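Local coordinates for choline binding protein PCPA (Streptococcus pneumoniae, PDB 4CP6), which is a choline-binding, leucine-rich-repeat surface antigen of the pneumococcus that probably serves in attachment to host cells, at residues 73-84 against 103-114. Numbering follows the deposited sequence. Where two conformers were deposited one is given.
Sequences VTEVASQAFSYY and SIKKIQKKGFHG
In the parallel sheet of this leucine-rich-repeat solenoid, Glu75 pairs with Lys106 and Val76 with Ile107; residues 103-114 belong to a BspA-type repeat region, and 73-84 stacks on them as a neighbouring coil. Val76 N donates to Lys106 O (3.0 Å) and Gln108 N to Val76 O (2.9 Å). Beyond the strands both segments enter type II turns, Ala77 to Ala80 and Gln108 to Gly111, and the pairing continues turn against turn. With its OG beside the backbone N (chi1 -64°), Ser78 donates a hydrogen bond from OG to Lys109 O at 2.8 Å, in the carbonyl plane and on a lone pair. Further along, Phe81 N bonds Gly111 O and Tyr83 N bonds His113 O.

Inside the coil, Val76 CG1 meets Phe112 CE1 at 3.9 Å, and Phe112 CD2 lies 3.7 Å from Phe81 CB, the two phenylalanines pointing the same way. On the sheet face that carries Glu75 and Lys106, the two side chains run side by side, and a water joins Glu75 OE1 to Lys106 NZ, weakly on the lysine side. Beyond the turns, Tyr84 OH donates to Gln79 OE1 (2.6 Å) while the tyrosine ring lies nearly parallel to that of His113, slid so far that they barely overlap; His113 ND1 is hydrogen-bonded to Asp137 OD1. Strand 35-40 pairs with 69-76 on one side, strand 130-131 follows 106-107 on the other, and Ile98 and Ile100 of strand 97-100 pack against Phe112.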
loop_
_atom_site.group_PDB
_atom_site.type_symbol
_atom_site.label_atom_id
_atom_site.label_comp_id
_atom_site.label_asym_id
_atom_site.label_seq_id
_atom_site.Cartn_x
_atom_site.Cartn_y
_atom_site.Cartn_z
ATOM N N VAL A 73 12.706 -25.535 -18.457
ATOM C CA VAL A 73 11.890 -25.053 -17.321
ATOM C C VAL A 73 11.749 -23.535 -17.527
ATOM O O VAL A 73 12.743 -22.792 -17.369
ATOM C CB VAL A 73 12.529 -25.387 -15.951
ATOM C CG1 VAL A 73 11.633 -24.915 -14.804
ATOM C CG2 VAL A 73 12.805 -26.898 -15.820
ATOM N N THR A 74 10.548 -23.080 -17.950
ATOM C CA THR A 74 10.337 -21.662 -18.276
ATOM C C THR A 74 9.531 -20.912 -17.223
ATOM O O THR A 74 9.428 -19.679 -17.301
ATOM C CB THR A 74 9.650 -21.563 -19.642
ATOM O OG1 THR A 74 8.439 -22.307 -19.595
ATOM C CG2 THR A 74 10.525 -22.121 -20.794
ATOM N N GLU A 75 8.897 -21.631 -16.296
ATOM C CA GLU A 75 8.058 -20.978 -15.292
ATOM C C GLU A 75 8.166 -21.620 -13.947
ATOM O O GLU A 75 8.368 -22.839 -13.846
ATOM C CB GLU A 75 6.576 -20.988 -15.731
ATOM C CG GLU A 75 6.354 -20.383 -17.111
ATOM C CD GLU A 75 4.926 -20.070 -17.485
ATOM O OE1 GLU A 75 4.051 -20.140 -16.594
ATOM O OE2 GLU A 75 4.681 -19.775 -18.678
ATOM N N VAL A 76 8.015 -20.807 -12.892
ATOM C CA VAL A 76 7.860 -21.300 -11.533
ATOM C C VAL A 76 6.342 -21.361 -11.306
ATOM O O VAL A 76 5.660 -20.318 -11.374
ATOM C CB VAL A 76 8.561 -20.427 -10.480
ATOM C CG1 VAL A 76 8.200 -20.888 -9.075
ATOM C CG2 VAL A 76 10.082 -20.455 -10.686
ATOM N N ALA A 77 5.806 -22.575 -11.066
ATOM C CA ALA A 77 4.371 -22.726 -10.876
ATOM C C ALA A 77 3.893 -22.106 -9.566
ATOM O O ALA A 77 4.646 -22.029 -8.591
ATOM C CB ALA A 77 4.006 -24.200 -10.890
ATOM N N SER A 78 2.589 -21.768 -9.494
ATOM C CA SER A 78 2.025 -21.296 -8.250
ATOM C C SER A 78 2.314 -22.332 -7.145
ATOM O O SER A 78 2.187 -23.555 -7.370
ATOM C CB SER A 78 0.518 -21.133 -8.368
ATOM O OG SER A 78 0.262 -20.132 -9.333
ATOM N N GLN A 79 2.680 -21.854 -5.943
ATOM C CA GLN A 79 2.980 -22.665 -4.758
ATOM C C GLN A 79 4.255 -23.494 -4.868
ATOM O O GLN A 79 4.634 -24.084 -3.867
ATOM C CB GLN A 79 1.794 -23.616 -4.403
ATOM C CG GLN A 79 0.393 -22.976 -4.423
ATOM C CD GLN A 79 0.178 -21.933 -3.355
ATOM O OE1 GLN A 79 0.894 -21.873 -2.346
ATOM N NE2 GLN A 79 -0.768 -21.045 -3.582
ATOM N N ALA A 80 4.948 -23.517 -6.028
ATOM C CA ALA A 80 6.091 -24.442 -6.159
ATOM C C ALA A 80 7.144 -24.298 -5.081
ATOM O O ALA A 80 7.620 -25.310 -4.538
ATOM C CB ALA A 80 6.725 -24.316 -7.534
ATOM N N PHE A 81 7.522 -23.056 -4.764
ATOM C CA PHE A 81 8.521 -22.827 -3.735
ATOM C C PHE A 81 7.925 -22.064 -2.560
ATOM O O PHE A 81 8.589 -21.262 -1.890
ATOM C CB PHE A 81 9.802 -22.215 -4.306
ATOM C CG PHE A 81 10.420 -23.159 -5.306
ATOM C CD1 PHE A 81 10.988 -24.373 -4.892
ATOM C CD2 PHE A 81 10.396 -22.875 -6.659
ATOM C CE1 PHE A 81 11.527 -25.267 -5.815
ATOM C CE2 PHE A 81 10.921 -23.785 -7.589
ATOM C CZ PHE A 81 11.481 -24.979 -7.161
ATOM N N SER A 82 6.645 -22.336 -2.293
ATOM C CA SER A 82 6.028 -21.720 -1.143
ATOM C C SER A 82 6.415 -22.480 0.122
ATOM O O SER A 82 6.719 -23.694 0.076
ATOM C CB SER A 82 4.513 -21.680 -1.281
ATOM O OG SER A 82 4.031 -23.005 -1.359
ATOM N N TYR A 83 6.388 -21.785 1.230
ATOM C CA TYR A 83 6.677 -22.370 2.521
ATOM C C TYR A 83 5.409 -22.269 3.303
ATOM O O TYR A 83 4.859 -21.168 3.485
ATOM C CB TYR A 83 7.841 -21.662 3.250
ATOM C CG TYR A 83 7.947 -22.131 4.684
ATOM C CD1 TYR A 83 8.632 -23.306 5.002
ATOM C CD2 TYR A 83 7.170 -21.544 5.686
ATOM C CE1 TYR A 83 8.654 -23.799 6.309
ATOM C CE2 TYR A 83 7.118 -22.079 6.977
ATOM C CZ TYR A 83 7.871 -23.201 7.286
ATOM O OH TYR A 83 7.849 -23.703 8.574
ATOM N N TYR A 84 4.968 -23.426 3.796
ATOM C CA TYR A 84 3.822 -23.548 4.680
ATOM C C TYR A 84 4.151 -24.453 5.838
ATOM O O TYR A 84 4.752 -25.513 5.659
ATOM C CB TYR A 84 2.599 -24.122 3.960
ATOM C CG TYR A 84 2.039 -23.198 2.919
ATOM C CD1 TYR A 84 1.179 -22.160 3.272
ATOM C CD2 TYR A 84 2.264 -23.428 1.569
ATOM C CE1 TYR A 84 0.639 -21.313 2.306
ATOM C CE2 TYR A 84 1.711 -22.609 0.595
ATOM C CZ TYR A 84 0.913 -21.541 0.965
ATOM O OH TYR A 84 0.394 -20.733 -0.011
ATOM N N SER A 103 16.525 -19.510 -17.874
ATOM C CA SER A 103 15.346 -19.985 -18.584
ATOM C C SER A 103 13.998 -19.556 -17.971
ATOM O O SER A 103 12.989 -19.607 -18.663
ATOM C CB SER A 103 15.392 -21.509 -18.722
ATOM O OG SER A 103 15.371 -22.179 -17.472
ATOM N N ILE A 104 13.974 -19.197 -16.670
ATOM C CA ILE A 104 12.677 -18.807 -16.067
ATOM C C ILE A 104 12.186 -17.468 -16.642
ATOM O O ILE A 104 12.849 -16.449 -16.447
ATOM C CB ILE A 104 12.764 -18.756 -14.534
ATOM C CG1 ILE A 104 13.199 -20.114 -13.925
ATOM C CG2 ILE A 104 11.432 -18.240 -13.897
ATOM C CD1 ILE A 104 12.215 -21.339 -14.177
ATOM N N LYS A 105 11.049 -17.484 -17.326
ATOM C CA LYS A 105 10.449 -16.281 -17.891
ATOM C C LYS A 105 9.301 -15.737 -17.027
ATOM O O LYS A 105 8.961 -14.568 -17.154
ATOM C CB LYS A 105 9.933 -16.562 -19.306
ATOM C CG LYS A 105 9.664 -15.260 -20.074
ATOM C CD LYS A 105 9.527 -15.498 -21.569
ATOM C CE LYS A 105 9.152 -14.225 -22.290
ATOM N NZ LYS A 105 9.344 -14.337 -23.764
ATOM N N LYS A 106 8.661 -16.580 -16.210
ATOM C CA LYS A 106 7.540 -16.137 -15.395
ATOM C C LYS A 106 7.564 -16.825 -14.066
ATOM O O LYS A 106 7.830 -18.028 -14.001
ATOM C CB LYS A 106 6.218 -16.454 -16.111
ATOM C CG LYS A 106 4.980 -15.952 -15.372
ATOM C CD LYS A 106 3.804 -15.677 -16.289
ATOM C CE LYS A 106 3.159 -16.930 -16.815
ATOM N NZ LYS A 106 1.849 -16.655 -17.474
ATOM N N ILE A 107 7.252 -16.097 -13.013
ATOM C CA ILE A 107 7.004 -16.618 -11.672
ATOM C C ILE A 107 5.503 -16.444 -11.486
ATOM O O ILE A 107 4.995 -15.312 -11.479
ATOM C CB ILE A 107 7.825 -15.928 -10.572
ATOM C CG1 ILE A 107 9.334 -16.253 -10.756
ATOM C CG2 ILE A 107 7.310 -16.413 -9.191
ATOM C CD1 ILE A 107 10.305 -15.341 -9.928
ATOM N N GLN A 108 4.773 -17.545 -11.449
ATOM C CA GLN A 108 3.323 -17.532 -11.289
ATOM C C GLN A 108 2.911 -17.036 -9.899
ATOM O O GLN A 108 3.739 -16.921 -8.984
ATOM C CB GLN A 108 2.750 -18.932 -11.542
ATOM C CG GLN A 108 2.874 -19.351 -13.009
ATOM C CD GLN A 108 2.489 -20.788 -13.264
ATOM O OE1 GLN A 108 2.903 -21.407 -14.286
ATOM N NE2 GLN A 108 1.716 -21.355 -12.360
ATOM N N LYS A 109 1.606 -16.770 -9.733
ATOM C CA LYS A 109 1.102 -16.251 -8.458
ATOM C C LYS A 109 1.504 -17.154 -7.305
ATOM O O LYS A 109 1.439 -18.386 -7.431
ATOM C CB LYS A 109 -0.429 -16.060 -8.460
ATOM C CG LYS A 109 -1.225 -17.276 -8.857
ATOM C CD LYS A 109 -2.709 -16.937 -8.984
ATOM C CE LYS A 109 -3.485 -18.214 -9.174
ATOM N NZ LYS A 109 -4.946 -18.007 -8.990
ATOM N N LYS A 110 1.971 -16.561 -6.206
ATOM C CA LYS A 110 2.359 -17.327 -5.015
ATOM C C LYS A 110 3.447 -18.363 -5.300
ATOM O O LYS A 110 3.589 -19.327 -4.533
ATOM C CB LYS A 110 1.109 -17.966 -4.369
ATOM C CG LYS A 110 0.217 -16.887 -3.751
ATOM C CD LYS A 110 -0.901 -17.425 -2.922
ATOM C CE LYS A 110 -1.500 -16.254 -2.180
ATOM N NZ LYS A 110 -2.524 -16.725 -1.194
ATOM N N GLY A 111 4.285 -18.134 -6.323
ATOM C CA GLY A 111 5.352 -19.107 -6.601
ATOM C C GLY A 111 6.311 -19.290 -5.440
ATOM O O GLY A 111 6.862 -20.386 -5.272
ATOM N N PHE A 112 6.535 -18.239 -4.622
ATOM C CA PHE A 112 7.448 -18.256 -3.479
ATOM C C PHE A 112 6.740 -17.726 -2.235
ATOM O O PHE A 112 7.373 -17.133 -1.359
ATOM C CB PHE A 112 8.706 -17.421 -3.776
ATOM C CG PHE A 112 9.590 -17.959 -4.878
ATOM C CD1 PHE A 112 9.315 -17.686 -6.213
ATOM C CD2 PHE A 112 10.730 -18.695 -4.576
ATOM C CE1 PHE A 112 10.173 -18.125 -7.226
ATOM C CE2 PHE A 112 11.556 -19.170 -5.582
ATOM C CZ PHE A 112 11.275 -18.895 -6.902
ATOM N N HIS A 113 5.411 -17.975 -2.113
ATOM C CA HIS A 113 4.690 -17.477 -0.952
ATOM C C HIS A 113 5.398 -17.924 0.346
ATOM O O HIS A 113 5.675 -19.125 0.489
ATOM C CB HIS A 113 3.227 -17.972 -0.935
ATOM C CG HIS A 113 2.627 -17.830 0.422
ATOM N ND1 HIS A 113 2.021 -16.664 0.816
ATOM C CD2 HIS A 113 2.678 -18.673 1.487
ATOM C CE1 HIS A 113 1.713 -16.826 2.098
ATOM N NE2 HIS A 113 2.071 -18.032 2.526
ATOM N N GLY A 114 5.581 -17.016 1.292
ATOM C CA GLY A 114 6.165 -17.328 2.590
ATOM C C GLY A 114 7.581 -17.856 2.558
ATOM O O GLY A 114 8.079 -18.330 3.593
HETATM O O HOH W 1 1.485 -19.594 -16.834
HETATM O O HOH W 2 -2.630 -19.913 -1.574
HETATM O O HOH W 3 3.152 -19.488 4.675
HETATM O O HOH W 4 -0.995 -18.343 0.617
#